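Long-range contact in halohydrin epoxidase A (Corynebacterium sp., PDB 4Z9F), which probably interconverts vicinal halohydrins and epoxides, releasing or taking up hydrogen halide: residues I76-L89 / Q101-L113. The protein carries 1 engineered substitution. Residues are numbered along the deposited sequence; the frame is centred on the assembly and turned at random.
Sequences IVSNDYIPRPMNRL and QVFEALSIFPILL
Asp80 sets its carboxylate obliquely against the ring of Pro110, OD2 lying 3.4 Å from Pro110 CB, while OD1 meets Phe109 CD1 at 3.5 Å with carboxylate and phenyl planes 71° apart. No hydrogen bond joins the two segments. Instead, the hydroxyl of Ser78 holds the carboxylate from its own side, OG donating over 2.7 Å to the syn side of Asp80 OD2, somewhat out of plane. Ala105 O, 3.6 Å from Asp80 CB, is buried here without a polar partner.

Van der Waals contacts flank this polar patch. On the strand, Leu113 CD2 rests on Ser78 OG and makes an apolar contact with Ile76 CG2. Beyond Asp80, Leu106 CD2 lies against the Tyr81 backbone, 3.7 Å from its carbonyl carbon. With CG1 anti to the backbone N (chi1 -170°), Ile82 extends CD1 into apolar contact with Val102, within 3.7 Å of its CA. At the outer end Met86 and Gln101 cross nearly at right angles, CE touching OE1 at 3.6 Å.

Strand 76-79 runs nearly antiparallel to the helix (158°), their axes 9.7 Å apart. Helix 96-123 packs on one face of the parallel sheet, linking strands 73-79 and 127-132 in a beta-alpha-beta crossover of the Rossmann-type fold, as in short-chain dehydrogenase/reductase relatives.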
loop_
_atom_site.group_PDB
_atom_site.type_symbol
_atom_site.label_atom_id
_atom_site.label_comp_id
_atom_site.label_asym_id
_atom_site.label_seq_id
_atom_site.Cartn_x
_atom_site.Cartn_y
_atom_site.Cartn_z
ATOM N N ILE C 76 21.437 7.963 13.647
ATOM C CA ILE C 76 20.674 7.512 14.800
ATOM C C ILE C 76 19.917 6.259 14.365
ATOM O O ILE C 76 19.193 6.285 13.362
ATOM C CB ILE C 76 19.709 8.592 15.318
ATOM C CG1 ILE C 76 20.476 9.863 15.718
ATOM C CG2 ILE C 76 18.881 8.058 16.489
ATOM C CD1 ILE C 76 19.573 11.024 16.075
ATOM N N VAL C 77 20.118 5.158 15.084
ATOM C CA VAL C 77 19.296 3.964 14.933
ATOM C C VAL C 77 18.305 3.961 16.082
ATOM O O VAL C 77 18.672 3.695 17.232
ATOM C CB VAL C 77 20.128 2.677 14.921
ATOM C CG1 VAL C 77 19.193 1.473 14.865
ATOM C CG2 VAL C 77 21.068 2.655 13.736
ATOM N N SER C 78 17.054 4.284 15.777
ATOM C CA SER C 78 15.995 4.299 16.782
ATOM C C SER C 78 15.424 2.892 16.851
ATOM O O SER C 78 14.473 2.549 16.151
ATOM C CB SER C 78 14.925 5.317 16.429
ATOM O OG SER C 78 13.977 5.416 17.473
ATOM N N ASN C 79 16.022 2.072 17.707
ATOM C CA ASN C 79 15.735 0.640 17.776
ATOM C C ASN C 79 14.727 0.411 18.901
ATOM O O ASN C 79 15.053 -0.036 20.003
ATOM C CB ASN C 79 17.039 -0.121 17.967
ATOM C CG ASN C 79 16.836 -1.570 18.305
ATOM O OD1 ASN C 79 16.285 -2.345 17.513
ATOM N ND2 ASN C 79 17.314 -1.962 19.477
ATOM N N ASP C 80 13.471 0.736 18.618
ATOM C CA ASP C 80 12.440 0.682 19.638
ATOM C C ASP C 80 11.867 -0.727 19.744
ATOM O O ASP C 80 11.750 -1.440 18.746
ATOM C CB ASP C 80 11.349 1.705 19.327
ATOM C CG ASP C 80 11.921 3.113 19.187
ATOM O OD1 ASP C 80 12.257 3.708 20.235
ATOM O OD2 ASP C 80 12.069 3.609 18.044
ATOM N N TYR C 81 11.542 -1.127 20.971
ATOM C CA TYR C 81 11.031 -2.460 21.253
ATOM C C TYR C 81 10.307 -2.403 22.589
ATOM O O TYR C 81 10.468 -1.455 23.360
ATOM C CB TYR C 81 12.157 -3.500 21.271
ATOM C CG TYR C 81 12.627 -3.847 22.670
ATOM C CD1 TYR C 81 12.300 -5.070 23.250
ATOM C CD2 TYR C 81 13.367 -2.944 23.424
ATOM C CE1 TYR C 81 12.713 -5.388 24.537
ATOM C CE2 TYR C 81 13.787 -3.257 24.705
ATOM C CZ TYR C 81 13.460 -4.479 25.252
ATOM O OH TYR C 81 13.869 -4.784 26.528
ATOM N N ILE C 82 9.471 -3.404 22.836
ATOM C CA ILE C 82 8.825 -3.532 24.138
ATOM C C ILE C 82 9.065 -4.969 24.594
ATOM O O ILE C 82 9.135 -5.876 23.750
ATOM C CB ILE C 82 7.334 -3.139 24.076
ATOM C CG1 ILE C 82 6.736 -3.033 25.486
ATOM C CG2 ILE C 82 6.532 -4.107 23.192
ATOM C CD1 ILE C 82 5.415 -2.288 25.555
ATOM N N PRO C 83 9.285 -5.213 25.889
ATOM C CA PRO C 83 9.558 -6.586 26.337
ATOM C C PRO C 83 8.394 -7.515 26.019
ATOM O O PRO C 83 7.229 -7.200 26.284
ATOM C CB PRO C 83 9.769 -6.428 27.850
ATOM C CG PRO C 83 10.328 -5.034 27.991
ATOM C CD PRO C 83 9.578 -4.224 26.947
ATOM N N ARG C 84 8.719 -8.652 25.413
ATOM C CA ARG C 84 7.755 -9.719 25.201
ATOM C C ARG C 84 7.115 -10.116 26.519
ATOM O O ARG C 84 7.717 -9.931 27.575
ATOM C CB ARG C 84 8.436 -10.928 24.577
ATOM C CG ARG C 84 9.113 -10.619 23.290
ATOM C CD ARG C 84 9.793 -11.857 22.768
ATOM N NE ARG C 84 8.845 -12.927 22.466
ATOM C CZ ARG C 84 9.197 -14.090 21.916
ATOM N NH1 ARG C 84 10.465 -14.323 21.612
ATOM N NH2 ARG C 84 8.283 -15.022 21.669
ATOM N N PRO C 85 5.893 -10.669 26.464
ATOM C CA PRO C 85 5.123 -10.914 25.240
ATOM C C PRO C 85 4.189 -9.761 24.913
ATOM O O PRO C 85 3.123 -9.997 24.337
ATOM C CB PRO C 85 4.329 -12.177 25.592
ATOM C CG PRO C 85 4.006 -11.957 27.060
ATOM C CD PRO C 85 5.204 -11.209 27.651
ATOM N N MET C 86 4.570 -8.534 25.285
ATOM C CA MET C 86 3.644 -7.417 25.144
ATOM C C MET C 86 3.318 -7.133 23.683
ATOM O O MET C 86 2.246 -6.597 23.389
ATOM C CB MET C 86 4.202 -6.167 25.833
ATOM C CG MET C 86 4.327 -6.304 27.347
ATOM S SD MET C 86 4.636 -4.726 28.194
ATOM C CE MET C 86 2.996 -3.985 28.182
ATOM N N ASN C 87 4.207 -7.493 22.758
ATOM C CA ASN C 87 3.882 -7.352 21.343
ATOM C C ASN C 87 2.630 -8.136 20.965
ATOM O O ASN C 87 1.941 -7.767 20.004
ATOM C CB ASN C 87 5.058 -7.802 20.478
ATOM C CG ASN C 87 5.324 -9.302 20.574
ATOM O OD1 ASN C 87 5.385 -9.868 21.660
ATOM N ND2 ASN C 87 5.487 -9.946 19.423
ATOM N N ARG C 88 2.292 -9.179 21.721
ATOM C CA ARG C 88 1.130 -10.002 21.417
ATOM C C ARG C 88 -0.064 -9.694 22.306
ATOM O O ARG C 88 -0.994 -10.503 22.368
ATOM C CB ARG C 88 1.492 -11.485 21.523
ATOM C CG ARG C 88 2.315 -11.972 20.355
ATOM C CD ARG C 88 2.700 -13.417 20.544
ATOM N NE ARG C 88 3.035 -14.040 19.273
ATOM C CZ ARG C 88 2.195 -14.788 18.568
ATOM N NH1 ARG C 88 2.592 -15.317 17.420
ATOM N NH2 ARG C 88 0.963 -15.019 19.017
ATOM N N LEU C 89 -0.070 -8.548 22.991
ATOM C CA LEU C 89 -1.216 -8.206 23.822
ATOM C C LEU C 89 -2.463 -8.078 22.956
ATOM O O LEU C 89 -2.426 -7.387 21.928
ATOM C CB LEU C 89 -0.977 -6.906 24.589
ATOM C CG LEU C 89 -0.129 -7.086 25.854
ATOM C CD1 LEU C 89 0.344 -5.746 26.384
ATOM C CD2 LEU C 89 -0.919 -7.831 26.924
ATOM N N GLN C 101 1.653 1.797 27.590
ATOM C CA GLN C 101 3.073 1.468 27.518
ATOM C C GLN C 101 3.473 1.002 26.125
ATOM O O GLN C 101 4.624 1.188 25.713
ATOM C CB GLN C 101 3.433 0.390 28.536
ATOM C CG GLN C 101 4.904 0.030 28.486
ATOM C CD GLN C 101 5.275 -1.026 29.485
ATOM O OE1 GLN C 101 4.432 -1.482 30.257
ATOM N NE2 GLN C 101 6.532 -1.439 29.468
ATOM N N VAL C 102 2.553 0.371 25.399
ATOM C CA VAL C 102 2.863 -0.050 24.037
ATOM C C VAL C 102 3.124 1.167 23.163
ATOM O O VAL C 102 4.119 1.229 22.425
ATOM C CB VAL C 102 1.725 -0.918 23.474
ATOM C CG1 VAL C 102 1.905 -1.122 21.972
ATOM C CG2 VAL C 102 1.678 -2.247 24.216
ATOM N N PHE C 103 2.234 2.153 23.236
ATOM C CA PHE C 103 2.424 3.369 22.458
ATOM C C PHE C 103 3.609 4.169 22.973
ATOM O O PHE C 103 4.372 4.731 22.179
ATOM C CB PHE C 103 1.149 4.204 22.466
ATOM C CG PHE C 103 0.134 3.731 21.474
ATOM C CD1 PHE C 103 -0.747 2.719 21.802
ATOM C CD2 PHE C 103 0.096 4.267 20.193
ATOM C CE1 PHE C 103 -1.674 2.267 20.882
ATOM C CE2 PHE C 103 -0.833 3.820 19.271
ATOM C CZ PHE C 103 -1.717 2.818 19.620
ATOM N N GLU C 104 3.798 4.197 24.295
ATOM C CA GLU C 104 4.926 4.933 24.856
ATOM C C GLU C 104 6.243 4.419 24.294
ATOM O O GLU C 104 7.068 5.198 23.808
ATOM C CB GLU C 104 4.924 4.837 26.381
ATOM C CG GLU C 104 5.860 5.844 27.049
ATOM C CD GLU C 104 5.361 7.272 26.953
ATOM O OE1 GLU C 104 6.203 8.200 26.937
ATOM O OE2 GLU C 104 4.129 7.477 26.904
ATOM N N ALA C 105 6.440 3.095 24.309
ATOM C CA ALA C 105 7.727 2.538 23.892
ATOM C C ALA C 105 7.910 2.585 22.377
ATOM O O ALA C 105 9.033 2.772 21.882
ATOM C CB ALA C 105 7.868 1.093 24.390
ATOM N N LEU C 106 6.831 2.389 21.617
ATOM C CA LEU C 106 6.979 2.201 20.182
ATOM C C LEU C 106 6.633 3.430 19.358
ATOM O O LEU C 106 7.029 3.492 18.189
ATOM C CB LEU C 106 6.117 1.022 19.713
ATOM C CG LEU C 106 6.365 -0.261 20.506
ATOM C CD1 LEU C 106 5.444 -1.330 19.991
ATOM C CD2 LEU C 106 7.836 -0.690 20.406
ATOM N N SER C 107 5.938 4.412 19.944
ATOM C CA SER C 107 5.476 5.577 19.197
ATOM C C SER C 107 5.899 6.886 19.849
ATOM O O SER C 107 6.406 7.780 19.166
ATOM C CB SER C 107 3.956 5.541 19.053
ATOM O OG SER C 107 3.535 4.254 18.615
ATOM N N ILE C 108 5.674 7.028 21.156
ATOM C CA ILE C 108 5.984 8.299 21.807
ATOM C C ILE C 108 7.489 8.455 22.002
ATOM O O ILE C 108 8.066 9.500 21.670
ATOM C CB ILE C 108 5.222 8.427 23.132
ATOM C CG1 ILE C 108 3.716 8.342 22.894
ATOM C CG2 ILE C 108 5.563 9.762 23.802
ATOM C CD1 ILE C 108 3.134 9.528 22.151
ATOM N N PHE C 109 8.147 7.424 22.540
ATOM C CA PHE C 109 9.598 7.459 22.717
ATOM C C PHE C 109 10.341 7.847 21.444
ATOM O O PHE C 109 11.178 8.762 21.505
ATOM C CB PHE C 109 10.061 6.101 23.274
ATOM C CG PHE C 109 11.494 6.064 23.734
ATOM C CD1 PHE C 109 12.538 5.971 22.824
ATOM C CD2 PHE C 109 11.793 6.064 25.090
ATOM C CE1 PHE C 109 13.846 5.912 23.254
ATOM C CE2 PHE C 109 13.099 5.998 25.522
ATOM C CZ PHE C 109 14.127 5.923 24.603
ATOM N N PRO C 110 10.100 7.231 20.278
ATOM C CA PRO C 110 10.827 7.681 19.081
ATOM C C PRO C 110 10.468 9.100 18.644
ATOM O O PRO C 110 11.343 9.806 18.133
ATOM C CB PRO C 110 10.451 6.638 18.015
ATOM C CG PRO C 110 9.216 5.952 18.546
ATOM C CD PRO C 110 9.338 5.989 20.031
ATOM N N ILE C 111 9.228 9.557 18.843
ATOM C CA ILE C 111 8.880 10.931 18.472
ATOM C C ILE C 111 9.664 11.934 19.319
ATOM O O ILE C 111 10.221 12.909 18.802
ATOM C CB ILE C 111 7.364 11.155 18.598
ATOM C CG1 ILE C 111 6.645 10.557 17.388
ATOM C CG2 ILE C 111 7.052 12.646 18.715
ATOM C CD1 ILE C 111 5.139 10.537 17.528
ATOM N N LEU C 112 9.710 11.714 20.636
ATOM C CA LEU C 112 10.460 12.614 21.510
ATOM C C LEU C 112 11.945 12.593 21.177
ATOM O O LEU C 112 12.615 13.631 21.240
ATOM C CB LEU C 112 10.242 12.243 22.983
ATOM C CG LEU C 112 8.843 12.451 23.565
ATOM C CD1 LEU C 112 8.828 12.118 25.047
ATOM C CD2 LEU C 112 8.343 13.867 23.322
ATOM N N LEU C 113 12.484 11.417 20.839
ATOM C CA LEU C 113 13.875 11.335 20.406
ATOM C C LEU C 113 14.092 12.123 19.120
ATOM O O LEU C 113 14.996 12.960 19.040
ATOM C CB LEU C 113 14.283 9.878 20.208
ATOM C CG LEU C 113 15.632 9.633 19.520
ATOM C CD1 LEU C 113 16.762 10.212 20.359
ATOM C CD2 LEU C 113 15.859 8.149 19.320
#